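Local coordinates for protein multicopper oxidase (Uncultured bacterium, PDB 4E9X) that probably oxidises its substrates one electron at a time and passes the electrons through copper centres to dioxygen, reducing it to water, at residues L130-R135 with D238-A243; K24-N29 with N51-P56; D292-F295 with E299-K302; G68-D73 with G77-P82. All coordinates share one frame; numbering follows the deposited sequence.

Contact 1 (L130-R135 with D238-A243)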
# COMPACT_ATOMS: atom_id res chain seq x y z
N LEU A 130 5.79 26.18 -5.88
CA LEU A 130 7.19 25.89 -5.55
C LEU A 130 8.07 26.48 -6.62
O LEU A 130 7.64 26.46 -7.76
CB LEU A 130 7.49 24.39 -5.48
CG LEU A 130 6.66 23.63 -4.41
CD1 LEU A 130 7.05 22.18 -4.30
CD2 LEU A 130 6.89 24.30 -3.06
N PRO A 131 9.28 26.92 -6.33
CA PRO A 131 10.20 27.24 -7.45
C PRO A 131 10.31 26.16 -8.53
O PRO A 131 10.36 26.48 -9.73
CB PRO A 131 11.54 27.50 -6.72
CG PRO A 131 11.08 27.99 -5.38
CD PRO A 131 9.85 27.20 -5.03
N ILE A 132 10.33 24.87 -8.21
CA ILE A 132 10.49 23.83 -9.25
C ILE A 132 9.30 23.75 -10.18
O ILE A 132 9.48 23.49 -11.39
CB ILE A 132 10.78 22.47 -8.61
CG1 ILE A 132 11.36 21.45 -9.62
CG2 ILE A 132 9.57 21.87 -7.89
CD1 ILE A 132 12.03 20.27 -8.90
N GLU A 133 8.12 24.01 -9.61
CA GLU A 133 6.91 24.06 -10.41
C GLU A 133 7.06 25.13 -11.47
O GLU A 133 6.48 25.02 -12.56
CB GLU A 133 5.66 24.31 -9.54
CG GLU A 133 5.30 22.97 -8.84
CD GLU A 133 4.08 23.19 -7.96
OE1 GLU A 133 4.08 24.08 -7.07
OE2 GLU A 133 3.16 22.38 -8.18
N LYS A 134 7.85 26.16 -11.24
CA LYS A 134 8.01 27.20 -12.26
C LYS A 134 8.91 26.79 -13.41
O LYS A 134 8.94 27.47 -14.46
CB LYS A 134 8.57 28.47 -11.58
CG LYS A 134 7.66 29.08 -10.53
CD LYS A 134 8.21 30.37 -9.94
CE LYS A 134 7.51 30.76 -8.65
NZ LYS A 134 8.40 31.23 -7.54
N ARG A 135 9.68 25.71 -13.31
CA ARG A 135 10.55 25.21 -14.37
C ARG A 135 9.81 24.25 -15.28
O ARG A 135 10.30 23.86 -16.34
CB ARG A 135 11.70 24.41 -13.74
CG ARG A 135 12.68 25.35 -13.05
CD ARG A 135 13.84 24.60 -12.37
NE ARG A 135 14.48 23.76 -13.33
CZ ARG A 135 14.67 22.45 -13.32
NH1 ARG A 135 14.27 21.73 -12.30
NH2 ARG A 135 15.29 21.99 -14.41
N ASP A 238 2.29 14.20 -6.70
CA ASP A 238 2.89 14.92 -7.80
C ASP A 238 4.37 14.67 -7.76
O ASP A 238 4.99 14.72 -6.69
CB ASP A 238 2.69 16.44 -7.72
CG ASP A 238 1.28 17.01 -7.69
OD1 ASP A 238 0.29 16.27 -7.54
OD2 ASP A 238 1.20 18.24 -7.87
N VAL A 239 4.95 14.45 -8.95
CA VAL A 239 6.38 14.24 -9.05
C VAL A 239 6.91 15.14 -10.18
O VAL A 239 6.16 15.66 -11.01
CB VAL A 239 6.74 12.77 -9.36
CG1 VAL A 239 6.10 11.84 -8.30
CG2 VAL A 239 6.33 12.37 -10.79
N ILE A 240 8.23 15.31 -10.19
CA ILE A 240 8.96 15.95 -11.29
C ILE A 240 9.93 14.93 -11.87
O ILE A 240 10.69 14.28 -11.13
CB ILE A 240 9.76 17.18 -10.76
CG1 ILE A 240 8.83 18.27 -10.19
CG2 ILE A 240 10.66 17.73 -11.86
CD1 ILE A 240 7.99 18.91 -11.28
N ILE A 241 9.93 14.83 -13.20
CA ILE A 241 10.98 14.12 -13.93
C ILE A 241 11.75 15.14 -14.75
O ILE A 241 11.15 15.90 -15.51
CB ILE A 241 10.42 13.01 -14.83
CG1 ILE A 241 9.89 11.85 -13.96
CG2 ILE A 241 11.49 12.55 -15.82
CD1 ILE A 241 9.24 10.73 -14.74
N GLU A 242 13.07 15.15 -14.60
CA GLU A 242 13.96 15.89 -15.51
C GLU A 242 14.17 15.04 -16.74
O GLU A 242 14.77 13.96 -16.61
CB GLU A 242 15.32 16.22 -14.83
CG GLU A 242 15.20 16.93 -13.48
CD GLU A 242 14.94 18.43 -13.60
OE1 GLU A 242 15.18 19.03 -14.68
OE2 GLU A 242 14.53 19.00 -12.58
N ALA A 243 13.70 15.50 -17.90
CA ALA A 243 13.88 14.68 -19.12
C ALA A 243 15.22 14.91 -19.75
O ALA A 243 15.38 15.61 -20.74
CB ALA A 243 12.75 15.02 -20.11
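Ile132 lies against Ile240, and their aliphatic branches slide past one another in opposite directions. The closest approach is CD1 of Ile132 to CG1 of Ile240 at 4.0 Å, and the same methyl reaches CG2 of Ile240 at 4.1 Å. This apolar part carries the inner side of the contact, since Ile240 is buried. Ile132 gets its CD1 there with CG1 opposite the backbone N (chi1 -164°), extended toward the strand. On the outer side packing gives way to charge. Arg135, solvent-exposed, grips the partly exposed Glu242 end-on with two nitrogens. NH1 of Arg135 donates to OE2 of Glu242 at 2.8 Å, a nearly straight bond of 170°, and NH2 of Arg135 donates to OE1 of Glu242 at 3.0 Å. Both oxygens use their syn lone pairs, and the guanidinium and carboxylate planes lie only 10° apart, which holds the two groups flat against rotation. Toward the other end, Glu133 OE2 stands 4.6 Å from Asp238 OD2; Lys190 makes a salt bridge to each, so its charge probably offsets their repulsion. The turn 131-135, between strands 119-125 and 138-147, thus rests on strand 236-243, which runs antiparallel between strands 187-195 and 210-215, with Arg135 and Glu242 both touching Val188 and Glu133 touching His214.

Contact 2 (K24-N29 with N51-P56)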
# COMPACT_ATOMS: atom_id res chain seq x y z
N LYS A 24 -19.81 0.06 -20.21
CA LYS A 24 -20.85 1.05 -19.92
C LYS A 24 -20.45 1.85 -18.70
O LYS A 24 -20.14 1.30 -17.64
CB LYS A 24 -22.20 0.38 -19.68
CG LYS A 24 -22.82 -0.26 -20.93
CD LYS A 24 -24.29 -0.50 -20.65
CE LYS A 24 -25.14 -0.80 -21.86
NZ LYS A 24 -24.68 -0.69 -23.23
N VAL A 25 -20.45 3.17 -18.84
CA VAL A 25 -19.98 4.06 -17.82
C VAL A 25 -20.98 5.20 -17.64
O VAL A 25 -21.87 5.41 -18.47
CB VAL A 25 -18.58 4.65 -18.11
CG1 VAL A 25 -17.55 3.46 -18.11
CG2 VAL A 25 -18.53 5.46 -19.38
N PHE A 26 -20.87 5.95 -16.55
CA PHE A 26 -21.60 7.18 -16.34
C PHE A 26 -20.61 8.34 -16.46
O PHE A 26 -20.01 8.76 -15.49
CB PHE A 26 -22.27 7.18 -14.96
CG PHE A 26 -23.36 6.13 -14.78
CD1 PHE A 26 -24.48 6.08 -15.59
CD2 PHE A 26 -23.22 5.20 -13.74
CE1 PHE A 26 -25.49 5.13 -15.38
CE2 PHE A 26 -24.22 4.25 -13.53
CZ PHE A 26 -25.35 4.25 -14.35
N GLY A 27 -20.41 8.81 -17.68
CA GLY A 27 -19.32 9.77 -17.91
C GLY A 27 -19.79 11.18 -17.69
O GLY A 27 -20.80 11.64 -18.25
N PHE A 28 -19.06 11.93 -16.89
CA PHE A 28 -19.23 13.37 -16.80
C PHE A 28 -18.95 13.94 -18.20
O PHE A 28 -17.92 13.65 -18.81
CB PHE A 28 -18.29 13.95 -15.75
CG PHE A 28 -18.68 13.55 -14.31
CD1 PHE A 28 -19.90 13.96 -13.79
CD2 PHE A 28 -17.83 12.79 -13.54
CE1 PHE A 28 -20.31 13.61 -12.49
CE2 PHE A 28 -18.20 12.48 -12.25
CZ PHE A 28 -19.43 12.90 -11.70
N ASN A 29 -19.90 14.72 -18.71
CA ASN A 29 -19.89 15.24 -20.07
C ASN A 29 -19.63 14.11 -21.04
O ASN A 29 -19.04 14.33 -22.13
CB ASN A 29 -18.87 16.37 -20.23
CG ASN A 29 -19.31 17.66 -19.57
OD1 ASN A 29 -20.35 17.70 -18.90
ND2 ASN A 29 -18.54 18.72 -19.76
N ASN A 51 -28.22 15.60 -14.43
CA ASN A 51 -28.11 14.14 -14.51
C ASN A 51 -28.93 13.60 -15.69
O ASN A 51 -30.16 13.48 -15.56
CB ASN A 51 -28.63 13.57 -13.18
CG ASN A 51 -28.55 12.05 -13.12
OD1 ASN A 51 -28.12 11.44 -14.11
ND2 ASN A 51 -28.91 11.48 -11.99
N ASN A 52 -28.30 13.25 -16.81
CA ASN A 52 -28.94 12.68 -17.96
C ASN A 52 -28.86 11.17 -17.96
O ASN A 52 -28.91 10.58 -19.05
CB ASN A 52 -28.43 13.27 -19.27
CG ASN A 52 -28.79 14.75 -19.40
OD1 ASN A 52 -29.85 15.15 -19.00
ND2 ASN A 52 -27.86 15.56 -19.91
N THR A 53 -28.78 10.58 -16.79
CA THR A 53 -28.73 9.10 -16.72
C THR A 53 -29.99 8.60 -16.00
O THR A 53 -30.82 9.42 -15.58
CB THR A 53 -27.49 8.55 -15.98
OG1 THR A 53 -27.73 8.68 -14.55
CG2 THR A 53 -26.27 9.35 -16.32
N SER A 54 -30.12 7.29 -15.90
CA SER A 54 -31.26 6.62 -15.30
C SER A 54 -31.11 6.40 -13.80
O SER A 54 -32.06 5.85 -13.25
CB SER A 54 -31.47 5.23 -15.95
OG SER A 54 -30.22 4.48 -15.86
N LEU A 55 -30.01 6.85 -13.19
CA LEU A 55 -29.75 6.52 -11.79
C LEU A 55 -29.34 7.79 -11.07
O LEU A 55 -28.85 8.74 -11.70
CB LEU A 55 -28.63 5.51 -11.67
CG LEU A 55 -28.86 4.07 -12.13
CD1 LEU A 55 -27.68 3.16 -11.88
CD2 LEU A 55 -30.08 3.51 -11.38
N PRO A 56 -29.51 7.86 -9.74
CA PRO A 56 -29.07 9.00 -8.98
C PRO A 56 -27.54 9.06 -8.83
O PRO A 56 -26.84 8.03 -8.79
CB PRO A 56 -29.72 8.80 -7.62
CG PRO A 56 -30.13 7.37 -7.58
CD PRO A 56 -30.21 6.83 -8.95
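Phe26 on strand 21-28 and Thr53 in the irregular stretch 51-56 have the nearest CA atoms across the contact, 7.4 Å apart, and no hydrogen bond joins the two backbones. Side chains therefore make the contact, and the Phe26 ring makes all of it. With CG anti to the carbonyl carbon (chi1 -65°), the ring lies alongside two apolar groups, both on one side of its plane. Its CD1 meets the methyl CG2 of Thr53 at 3.8 Å, while CZ at the far end of the ring meets CD1 of Leu55 at 3.6 Å. Both neighbours approach obliquely, each crossing the Phe26 side chain at about a right angle. The shape of 51-56 is fixed by two overlapping turns, an Asx turn at Asn51 and an ST turn at Thr53, in the loop that leads from strand 44-51 to His57, a ligand of the mononuclear copper, as in the type 1 site of a cupredoxin domain. Asn51 OD1 accepts from Thr53 N at 2.9 Å and from Thr53 OG1 at 2.8 Å, the hydroxyl lying in the carbonyl plane on a lone pair. Asn51 ND2 donates to Leu55 O at 2.8 Å, in the amide plane and almost straight at 176°. Thr53 OG1 in turn accepts from Leu55 N at 3.2 Å and is hydrogen-bonded to NE2 of His57, which makes Thr53 a second-shell residue of that copper. Phe26 packs edge-to-face with His57, stacks on Tyr155 and touches Met118, another ligand; the Phe26 side chain is about 5 Å from the metal.

Contact 3 (D292-F295 with E299-K302)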
# COMPACT_ATOMS: atom_id res chain seq x y z
N ASP A 292 -2.40 10.87 -29.72
CA ASP A 292 -3.22 11.87 -29.04
C ASP A 292 -2.35 12.71 -28.09
O ASP A 292 -2.00 12.24 -27.01
CB ASP A 292 -4.30 11.16 -28.22
CG ASP A 292 -5.13 12.12 -27.42
OD1 ASP A 292 -5.00 13.35 -27.59
OD2 ASP A 292 -5.94 11.61 -26.57
N PRO A 293 -2.02 13.94 -28.46
CA PRO A 293 -1.12 14.75 -27.59
C PRO A 293 -1.79 15.13 -26.27
O PRO A 293 -1.09 15.67 -25.38
CB PRO A 293 -0.82 15.99 -28.40
CG PRO A 293 -1.89 16.06 -29.46
CD PRO A 293 -2.43 14.65 -29.69
N ASN A 294 -3.10 14.97 -26.14
CA ASN A 294 -3.80 15.35 -24.92
C ASN A 294 -4.28 14.19 -24.08
O ASN A 294 -5.13 14.39 -23.20
CB ASN A 294 -5.03 16.23 -25.29
CG ASN A 294 -5.44 17.15 -24.17
OD1 ASN A 294 -4.60 17.70 -23.44
ND2 ASN A 294 -6.75 17.37 -24.07
N PHE A 295 -3.72 13.01 -24.27
CA PHE A 295 -4.12 11.82 -23.51
C PHE A 295 -3.88 11.99 -22.02
O PHE A 295 -4.54 11.34 -21.23
CB PHE A 295 -3.34 10.62 -24.06
CG PHE A 295 -3.72 9.32 -23.31
CD1 PHE A 295 -4.91 8.66 -23.55
CD2 PHE A 295 -2.86 8.83 -22.34
CE1 PHE A 295 -5.24 7.50 -22.83
CE2 PHE A 295 -3.16 7.69 -21.62
CZ PHE A 295 -4.35 7.04 -21.87
N GLU A 299 -2.15 19.23 -23.08
CA GLU A 299 -2.46 20.43 -23.89
C GLU A 299 -3.53 21.25 -23.18
O GLU A 299 -3.40 22.48 -23.04
CB GLU A 299 -2.90 20.03 -25.30
CG GLU A 299 -1.73 19.36 -26.05
CD GLU A 299 -0.49 20.24 -26.12
OE1 GLU A 299 -0.47 21.49 -26.29
OE2 GLU A 299 0.62 19.70 -25.97
N SER A 300 -4.58 20.61 -22.67
CA SER A 300 -5.61 21.38 -21.94
C SER A 300 -5.01 22.14 -20.76
O SER A 300 -5.51 23.25 -20.50
CB SER A 300 -6.69 20.44 -21.38
OG SER A 300 -7.32 19.72 -22.42
N LEU A 301 -4.03 21.55 -20.08
CA LEU A 301 -3.44 22.21 -18.91
C LEU A 301 -2.74 23.50 -19.29
O LEU A 301 -2.52 24.30 -18.36
CB LEU A 301 -2.48 21.24 -18.21
CG LEU A 301 -3.23 20.23 -17.36
CD1 LEU A 301 -2.36 19.03 -17.02
CD2 LEU A 301 -3.69 20.84 -16.02
N LYS A 302 -2.39 23.74 -20.55
CA LYS A 302 -1.73 24.97 -20.99
C LYS A 302 -2.71 26.01 -21.46
O LYS A 302 -2.27 27.14 -21.80
CB LYS A 302 -0.85 24.63 -22.22
CG LYS A 302 0.30 23.71 -21.87
CD LYS A 302 1.30 23.90 -23.02
CE LYS A 302 1.10 22.72 -23.95
NZ LYS A 302 2.41 21.96 -23.90
O HOH W 1 1.28 17.00 -25.64
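Asn294 reaches Glu299 and Ser300 from a type I beta turn, Asp292 to Phe295, whose start is also an Asx turn: Asp292 OD1 accepts from Asn294 N at 2.9 Å, met from above the carboxylate plane. From CB the Asn294 chain swings its CG opposite the backbone N (chi1 -154°), which carries the amide across to the helically wound residues 299-302. CG itself lies 3.6 Å from Ser300 OG. At the tip the two branches divide the work. OD1 accepts from Ser300 N at 3.0 Å along a fairly straight bond (165°), the donor standing above the carbonyl plane; a second, weak bond comes from Glu299 N. ND2 donates to Ser300 OG at 2.9 Å, with the hydroxyl close to the amide plane. Gripped on both branches, the amide can hardly flip, and Ser300 is held by backbone and side chain at once. Replacing Asn294 with an alanine would probably leave the N-H of Ser300 without its acceptor and its hydroxyl freer to turn. Both segments belong to the loop between strands 270-275 and 306-308, where Ser300 packs on Leu36 of strand 36-40 and Asn294 on His310. Beside the exposed Pro293, a water donates to both Pro293 O and Glu299 OE2, the latter at 2.8 Å, and that same OE2 forms a salt bridge with Lys302 NZ at 3.5 Å.

Contact 4 (G68-D73 with G77-P82)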
# COMPACT_ATOMS: atom_id res chain seq x y z
N GLY A 68 -17.29 26.53 5.18
CA GLY A 68 -18.55 27.21 5.35
C GLY A 68 -19.53 26.83 4.24
O GLY A 68 -20.56 27.48 4.08
N THR A 69 -19.19 25.82 3.47
CA THR A 69 -20.04 25.41 2.34
C THR A 69 -20.27 23.89 2.37
O THR A 69 -20.40 23.27 1.29
CB THR A 69 -19.52 25.81 0.95
OG1 THR A 69 -18.24 25.24 0.71
CG2 THR A 69 -19.31 27.32 0.94
N TRP A 70 -20.36 23.33 3.59
CA TRP A 70 -20.45 21.87 3.66
C TRP A 70 -21.61 21.26 2.89
O TRP A 70 -21.58 20.08 2.50
CB TRP A 70 -20.51 21.41 5.14
CG TRP A 70 -21.77 21.83 5.90
CD1 TRP A 70 -21.95 23.00 6.53
CD2 TRP A 70 -22.94 21.06 6.09
NE1 TRP A 70 -23.21 23.05 7.11
CE2 TRP A 70 -23.84 21.85 6.85
CE3 TRP A 70 -23.37 19.77 5.68
CZ2 TRP A 70 -25.10 21.40 7.22
CZ3 TRP A 70 -24.63 19.33 6.05
CH2 TRP A 70 -25.49 20.16 6.83
N ARG A 71 -22.70 22.01 2.65
CA ARG A 71 -23.86 21.50 1.91
C ARG A 71 -23.55 21.28 0.44
O ARG A 71 -24.41 20.70 -0.27
CB ARG A 71 -25.11 22.36 2.13
CG ARG A 71 -25.55 22.37 3.62
CD ARG A 71 -26.76 23.32 3.81
NE ARG A 71 -27.97 22.65 3.48
CZ ARG A 71 -28.64 21.75 4.20
NH1 ARG A 71 -28.19 21.42 5.40
NH2 ARG A 71 -29.76 21.20 3.76
N SER A 72 -22.36 21.67 -0.02
CA SER A 72 -21.89 21.35 -1.36
C SER A 72 -20.86 20.23 -1.36
O SER A 72 -20.25 20.05 -2.42
CB SER A 72 -21.29 22.55 -2.09
OG SER A 72 -22.30 23.42 -2.53
N ASP A 73 -20.73 19.46 -0.27
CA ASP A 73 -19.72 18.39 -0.27
C ASP A 73 -20.10 17.16 -1.11
O ASP A 73 -19.21 16.33 -1.44
CB ASP A 73 -19.47 17.99 1.19
CG ASP A 73 -18.19 17.18 1.37
OD1 ASP A 73 -17.15 17.55 0.80
OD2 ASP A 73 -18.25 16.20 2.20
N GLY A 77 -27.27 11.64 1.84
CA GLY A 77 -27.67 11.28 3.21
C GLY A 77 -26.85 11.96 4.30
O GLY A 77 -27.11 11.78 5.49
N VAL A 78 -25.85 12.76 3.84
CA VAL A 78 -25.02 13.47 4.83
C VAL A 78 -25.06 14.96 4.56
O VAL A 78 -25.35 15.74 5.50
CB VAL A 78 -23.56 12.93 4.85
CG1 VAL A 78 -22.76 13.72 5.86
CG2 VAL A 78 -23.62 11.42 5.15
N THR A 79 -24.81 15.36 3.30
CA THR A 79 -24.84 16.81 2.96
C THR A 79 -25.91 17.15 1.93
O THR A 79 -26.16 18.37 1.80
CB THR A 79 -23.46 17.31 2.51
OG1 THR A 79 -23.12 16.78 1.23
CG2 THR A 79 -22.38 16.86 3.47
N GLN A 80 -26.49 16.14 1.26
CA GLN A 80 -27.61 16.43 0.34
C GLN A 80 -28.39 15.16 0.12
O GLN A 80 -27.92 14.04 0.43
CB GLN A 80 -27.10 16.96 -1.00
CG GLN A 80 -26.33 15.90 -1.82
CD GLN A 80 -25.91 16.51 -3.15
OE1 GLN A 80 -24.81 17.01 -3.33
NE2 GLN A 80 -26.84 16.47 -4.10
N GLN A 81 -29.57 15.31 -0.45
CA GLN A 81 -30.22 14.18 -1.10
C GLN A 81 -29.60 14.01 -2.48
O GLN A 81 -29.07 14.98 -3.03
CB GLN A 81 -31.71 14.48 -1.14
CG GLN A 81 -32.22 14.84 0.28
CD GLN A 81 -33.74 14.91 0.25
OE1 GLN A 81 -34.20 15.96 -0.23
NE2 GLN A 81 -34.43 13.87 0.70
N PRO A 82 -29.63 12.79 -3.05
CA PRO A 82 -28.96 12.58 -4.33
C PRO A 82 -29.63 13.37 -5.47
O PRO A 82 -30.79 13.78 -5.39
CB PRO A 82 -29.25 11.10 -4.60
CG PRO A 82 -29.58 10.48 -3.30
CD PRO A 82 -30.22 11.55 -2.49
O HOH W 2 -23.87 18.25 -1.06
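Thr79 and Arg71 are joined by one water that three groups hold: it accepts from Thr79 OG1 and donates to Arg71 O, at 2.6 Å from that carbonyl oxygen, and to OE1 of Gln80. No direct hydrogen bond links 68-73 with 77-82, so this water is the polar bridge between them. Thr79 OG1 stands between the backbone N and the carbonyl carbon (chi1 70°), where it meets the water and is also hydrogen-bonded to the N of Val75; its methyl is turned to Trp70. There CG2 of Thr79 lies at the indole edge, 3.8 Å from CE3 of Trp70, while the carbonyl O of Val78 sits in the ring plane, 3.7 Å from CZ3 of Trp70. Over one ring face lies CG of Arg71, 3.6 Å above the plane. CB of Asp73 also approaches Thr79, 3.8 Å from its OG1. A serine in place of Trp70 would probably open a gap beside the Thr79 methyl and leave Arg71 CG without the ring it lies over. A second subunit meets this loop: Arg71 forms a salt bridge with Asp281 of that subunit, and Trp70 packs on its Phe249. Asp73 O is hydrogen-bonded to ND1 of His60, which lines an oxygen pocket, and Asp73 OD2 to ND1 of His206 of the second subunit, a copper ligand. Asp73 thus ties together histidines from two chains, consistent with a second-shell part at a copper cluster built between subunits.

Along the chain the order is contact 2, contact 4, contact 1, contact 3, each closing before the next opens. Contacts 2 and 4 both fall in the first multicopper oxidase range; their centres are 20 Å apart, and they touch where Pro56 CB meets Pro82 CB at 3.8 Å. One lies beside the mononuclear copper, the other at the subunit boundary near the oxygen pocket. Contact 1 belongs to the six-stranded sheet containing strand 236-243, its centre 36 Å from those of both. Contact 3, in the loop leading to strand 306-308, lies about 18 Å from contact 1 between centres; its Leu301 touches strands 36-40 and 138-147, which places that loop between sheets of the two cupredoxin-like halves.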